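Local atomic coordinates of tetracycline repressor protein class G (Acinetobacter baumannii, PDB entry 6RX9), a protein that represses transcription of a tetracycline resistance gene by binding its operator DNA, and loses affinity for that DNA when tetracycline binds. Residues Ala12-Ser24 against Leu90-Gly102. Residues are numbered along the deposited sequence; the frame is centred on the assembly and turned at random.
Sequences AALELLNEVGMDS and LLSYRDGARIHAG
Tyr93 and Arg94, in the type II beta turn Tyr93-Gly96 that links helices 75-91 and 96-102, lie against helix 6-20 of the DNA-binding region; the contact thus joins the helix-turn-helix head of a TetR-family repressor to its ligand-binding core. Apolar packing begins at Leu14, whose CD2 sits 3.7 Å from the centroid of the Tyr93 ring, a CH-pi contact only 6° off the ring normal. Leu17 and Ile99 meet tip to tip, CD2 against CD1 at a tight 3.5 Å, and Ala56 of helix 48-59 also touches Ile99. Two nearly straight hydrogen bonds join side chains to backbone. Arg94 N donates to Asn18 OD1 (3.1 Å), while ND2 of Asn18 lies 3.2 Å from Tyr93 CD1, with amide and ring planes 21° apart. Met22 N, just past Gly21, where the chain leaves helix 6-20 with positive phi, gives its hydrogen to the anti lone pair of Asp95 OD2 (2.8 Å). The extended Arg94 chain runs past Gly21, its guanidinium laid over the Val20-Gly21 peptide. Asp23, Asp95 and Arg98 form a salt-bridge network: Arg98 NH1 meets Asp23 OD1 (2.9 Å) on the syn side, and Arg98 NH2 makes a weak, long bond to Asp95 OD1 (3.5 Å). A water accepts from Asp23 N and donates to Asp95 OD2, so that this oxygen holds two partners. Met22 is stretched out along its whole length (chi1 -178°, CG opposite the backbone N) and runs antiparallel alongside Ile99, SD near CG1, which carries SD over the centre of the Arg98 guanidinium, 3.8 Å from Arg98 CZ.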
loop_
_atom_site.group_PDB
_atom_site.type_symbol
_atom_site.label_atom_id
_atom_site.label_comp_id
_atom_site.label_asym_id
_atom_site.label_seq_id
_atom_site.Cartn_x
_atom_site.Cartn_y
_atom_site.Cartn_z
ATOM N N ALA A 12 -7.959 22.852 -11.204
ATOM C CA ALA A 12 -8.042 22.410 -12.617
ATOM C C ALA A 12 -7.353 21.050 -12.791
ATOM O O ALA A 12 -7.884 20.212 -13.547
ATOM C CB ALA A 12 -7.429 23.455 -13.517
ATOM N N ALA A 13 -6.207 20.849 -12.131
ATOM C CA ALA A 13 -5.396 19.610 -12.199
ATOM C C ALA A 13 -6.201 18.431 -11.635
ATOM O O ALA A 13 -6.100 17.321 -12.193
ATOM C CB ALA A 13 -4.093 19.796 -11.461
ATOM N N LEU A 14 -6.973 18.667 -10.570
ATOM C CA LEU A 14 -7.823 17.628 -9.927
ATOM C C LEU A 14 -8.933 17.194 -10.892
ATOM O O LEU A 14 -9.126 15.974 -11.044
ATOM C CB LEU A 14 -8.389 18.171 -8.611
ATOM C CG LEU A 14 -7.404 18.209 -7.443
ATOM C CD1 LEU A 14 -7.968 19.022 -6.289
ATOM C CD2 LEU A 14 -7.046 16.806 -6.978
ATOM N N GLU A 15 -9.623 18.146 -11.532
ATOM C CA GLU A 15 -10.693 17.861 -12.529
ATOM C C GLU A 15 -10.100 17.041 -13.681
ATOM O O GLU A 15 -10.737 16.053 -14.088
ATOM C CB GLU A 15 -11.328 19.151 -13.052
ATOM C CG GLU A 15 -12.167 19.867 -12.011
ATOM C CD GLU A 15 -13.043 20.997 -12.523
ATOM O OE1 GLU A 15 -12.893 21.393 -13.702
ATOM O OE2 GLU A 15 -13.875 21.486 -11.734
ATOM N N LEU A 16 -8.918 17.435 -14.164
ATOM C CA LEU A 16 -8.202 16.784 -15.294
ATOM C C LEU A 16 -7.800 15.360 -14.887
ATOM O O LEU A 16 -8.015 14.437 -15.693
ATOM C CB LEU A 16 -6.980 17.632 -15.660
ATOM C CG LEU A 16 -6.260 17.260 -16.956
ATOM C CD1 LEU A 16 -7.239 17.100 -18.112
ATOM C CD2 LEU A 16 -5.208 18.307 -17.296
ATOM N N LEU A 17 -7.260 15.194 -13.676
ATOM C CA LEU A 17 -6.855 13.878 -13.113
ATOM C C LEU A 17 -8.033 12.896 -13.187
ATOM O O LEU A 17 -7.816 11.753 -13.630
ATOM C CB LEU A 17 -6.375 14.068 -11.671
ATOM C CG LEU A 17 -6.079 12.786 -10.894
ATOM C CD1 LEU A 17 -5.034 11.939 -11.606
ATOM C CD2 LEU A 17 -5.629 13.111 -9.477
ATOM N N ASN A 18 -9.228 13.321 -12.763
ATOM C CA ASN A 18 -10.463 12.487 -12.784
ATOM C C ASN A 18 -10.830 12.125 -14.229
ATOM O O ASN A 18 -11.297 10.993 -14.445
ATOM C CB ASN A 18 -11.645 13.175 -12.096
ATOM C CG ASN A 18 -11.781 12.815 -10.633
ATOM O OD1 ASN A 18 -11.293 11.777 -10.187
ATOM N ND2 ASN A 18 -12.459 13.664 -9.879
ATOM N N GLU A 19 -10.625 13.047 -15.175
ATOM C CA GLU A 19 -11.037 12.877 -16.594
ATOM C C GLU A 19 -10.121 11.873 -17.309
ATOM O O GLU A 19 -10.665 11.034 -18.050
ATOM C CB GLU A 19 -11.050 14.222 -17.324
ATOM C CG GLU A 19 -12.261 15.072 -16.982
ATOM C CD GLU A 19 -12.326 16.414 -17.689
ATOM O OE1 GLU A 19 -11.882 16.495 -18.853
ATOM O OE2 GLU A 19 -12.826 17.377 -17.071
ATOM N N VAL A 20 -8.797 11.967 -17.128
ATOM C CA VAL A 20 -7.800 11.256 -17.991
ATOM C C VAL A 20 -6.891 10.338 -17.161
ATOM O O VAL A 20 -6.296 9.423 -17.760
ATOM C CB VAL A 20 -6.971 12.246 -18.835
ATOM C CG1 VAL A 20 -7.865 13.160 -19.661
ATOM C CG2 VAL A 20 -5.998 13.059 -17.994
ATOM N N GLY A 21 -6.769 10.567 -15.851
ATOM C CA GLY A 21 -5.955 9.724 -14.958
ATOM C C GLY A 21 -4.510 10.188 -14.876
ATOM O O GLY A 21 -4.117 11.084 -15.656
ATOM N N MET A 22 -3.754 9.567 -13.970
ATOM C CA MET A 22 -2.369 9.928 -13.560
ATOM C C MET A 22 -1.401 9.796 -14.745
ATOM O O MET A 22 -0.527 10.675 -14.903
ATOM C CB MET A 22 -1.940 8.990 -12.430
ATOM C CG MET A 22 -0.572 9.249 -11.854
ATOM S SD MET A 22 -0.193 7.956 -10.642
ATOM C CE MET A 22 1.383 8.535 -10.018
ATOM N N ASP A 23 -1.547 8.734 -15.543
ATOM C CA ASP A 23 -0.607 8.375 -16.640
ATOM C C ASP A 23 -0.716 9.396 -17.781
ATOM O O ASP A 23 0.339 9.767 -18.324
ATOM C CB ASP A 23 -0.844 6.936 -17.115
ATOM C CG ASP A 23 -0.499 5.879 -16.076
ATOM O OD1 ASP A 23 0.237 6.202 -15.120
ATOM O OD2 ASP A 23 -0.968 4.731 -16.229
ATOM N N SER A 24 -1.933 9.839 -18.121
ATOM C CA SER A 24 -2.221 10.762 -19.253
ATOM C C SER A 24 -2.056 12.231 -18.838
ATOM O O SER A 24 -2.026 13.087 -19.739
ATOM C CB SER A 24 -3.599 10.519 -19.816
ATOM O OG SER A 24 -3.678 9.234 -20.411
ATOM N N LEU A 90 -8.241 9.145 -0.335
ATOM C CA LEU A 90 -7.498 8.441 -1.418
ATOM C C LEU A 90 -8.469 7.997 -2.522
ATOM O O LEU A 90 -8.046 7.983 -3.691
ATOM C CB LEU A 90 -6.724 7.251 -0.838
ATOM C CG LEU A 90 -5.562 7.604 0.092
ATOM C CD1 LEU A 90 -4.846 6.352 0.562
ATOM C CD2 LEU A 90 -4.581 8.554 -0.584
ATOM N N LEU A 91 -9.717 7.658 -2.175
ATOM C CA LEU A 91 -10.748 7.197 -3.146
ATOM C C LEU A 91 -11.389 8.388 -3.873
ATOM O O LEU A 91 -12.053 8.139 -4.896
ATOM C CB LEU A 91 -11.821 6.375 -2.423
ATOM C CG LEU A 91 -11.439 4.942 -2.049
ATOM C CD1 LEU A 91 -12.530 4.304 -1.203
ATOM C CD2 LEU A 91 -11.171 4.097 -3.286
ATOM N N SER A 92 -11.204 9.621 -3.381
ATOM C CA SER A 92 -11.922 10.834 -3.861
ATOM C C SER A 92 -11.480 11.212 -5.282
ATOM O O SER A 92 -12.241 11.935 -5.947
ATOM C CB SER A 92 -11.766 11.998 -2.909
ATOM O OG SER A 92 -10.436 12.490 -2.895
ATOM N N TYR A 93 -10.311 10.743 -5.735
ATOM C CA TYR A 93 -9.781 11.030 -7.095
ATOM C C TYR A 93 -9.162 9.773 -7.710
ATOM O O TYR A 93 -8.554 8.956 -6.990
ATOM C CB TYR A 93 -8.790 12.196 -7.045
ATOM C CG TYR A 93 -9.458 13.528 -6.832
ATOM C CD1 TYR A 93 -10.039 14.204 -7.892
ATOM C CD2 TYR A 93 -9.562 14.091 -5.570
ATOM C CE1 TYR A 93 -10.683 15.415 -7.714
ATOM C CE2 TYR A 93 -10.200 15.305 -5.375
ATOM C CZ TYR A 93 -10.763 15.968 -6.450
ATOM O OH TYR A 93 -11.399 17.162 -6.275
ATOM N N ARG A 94 -9.328 9.643 -9.029
ATOM C CA ARG A 94 -8.694 8.599 -9.874
ATOM C C ARG A 94 -7.198 8.525 -9.537
ATOM O O ARG A 94 -6.557 9.590 -9.447
ATOM C CB ARG A 94 -8.953 8.930 -11.347
ATOM C CG ARG A 94 -8.425 7.901 -12.332
ATOM C CD ARG A 94 -8.939 8.192 -13.726
ATOM N NE ARG A 94 -8.421 7.247 -14.702
ATOM C CZ ARG A 94 -8.723 7.250 -15.996
ATOM N NH1 ARG A 94 -9.553 8.156 -16.492
ATOM N NH2 ARG A 94 -8.193 6.341 -16.792
ATOM N N ASP A 95 -6.690 7.312 -9.295
ATOM C CA ASP A 95 -5.254 7.002 -9.046
ATOM C C ASP A 95 -4.773 7.636 -7.731
ATOM O O ASP A 95 -3.550 7.772 -7.561
ATOM C CB ASP A 95 -4.397 7.425 -10.244
ATOM C CG ASP A 95 -4.738 6.666 -11.516
ATOM O OD1 ASP A 95 -5.095 5.477 -11.402
ATOM O OD2 ASP A 95 -4.653 7.269 -12.606
ATOM N N GLY A 96 -5.688 7.974 -6.819
ATOM C CA GLY A 96 -5.372 8.633 -5.538
ATOM C C GLY A 96 -4.301 7.893 -4.750
ATOM O O GLY A 96 -3.334 8.542 -4.315
ATOM N N ALA A 97 -4.454 6.581 -4.557
ATOM C CA ALA A 97 -3.514 5.760 -3.756
ATOM C C ALA A 97 -2.152 5.683 -4.459
ATOM O O ALA A 97 -1.133 5.782 -3.756
ATOM C CB ALA A 97 -4.091 4.393 -3.484
ATOM N N ARG A 98 -2.136 5.535 -5.787
ATOM C CA ARG A 98 -0.895 5.486 -6.612
ATOM C C ARG A 98 -0.118 6.800 -6.454
ATOM O O ARG A 98 1.111 6.744 -6.262
ATOM C CB ARG A 98 -1.222 5.235 -8.088
ATOM C CG ARG A 98 -1.550 3.789 -8.425
ATOM C CD ARG A 98 -1.874 3.630 -9.900
ATOM N NE ARG A 98 -0.730 3.989 -10.728
ATOM C CZ ARG A 98 -0.783 4.424 -11.986
ATOM N NH1 ARG A 98 0.340 4.716 -12.619
ATOM N NH2 ARG A 98 -1.939 4.571 -12.614
ATOM N N ILE A 99 -0.815 7.936 -6.533
ATOM C CA ILE A 99 -0.225 9.297 -6.368
ATOM C C ILE A 99 0.388 9.398 -4.964
ATOM O O ILE A 99 1.553 9.827 -4.864
ATOM C CB ILE A 99 -1.274 10.392 -6.647
ATOM C CG1 ILE A 99 -1.603 10.468 -8.142
ATOM C CG2 ILE A 99 -0.826 11.742 -6.099
ATOM C CD1 ILE A 99 -2.835 11.278 -8.467
ATOM N N HIS A 100 -0.355 8.994 -3.928
ATOM C CA HIS A 100 0.093 9.035 -2.508
ATOM C C HIS A 100 1.361 8.185 -2.349
ATOM O O HIS A 100 2.326 8.682 -1.734
ATOM C CB HIS A 100 -1.026 8.583 -1.559
ATOM C CG HIS A 100 -0.614 8.568 -0.124
ATOM N ND1 HIS A 100 -0.673 9.694 0.675
ATOM C CD2 HIS A 100 -0.120 7.577 0.651
ATOM C CE1 HIS A 100 -0.239 9.395 1.884
ATOM N NE2 HIS A 100 0.105 8.101 1.895
ATOM N N ALA A 101 1.353 6.965 -2.895
ATOM C CA ALA A 101 2.454 5.975 -2.808
ATOM C C ALA A 101 3.697 6.493 -3.547
ATOM O O ALA A 101 4.809 6.354 -2.996
ATOM C CB ALA A 101 2.002 4.651 -3.369
ATOM N N GLY A 102 3.507 7.064 -4.741
ATOM C CA GLY A 102 4.588 7.538 -5.629
ATOM C C GLY A 102 5.300 8.769 -5.089
ATOM O O GLY A 102 6.432 9.033 -5.540
HETATM O O HOH W 1 -3.513 6.455 -14.899
#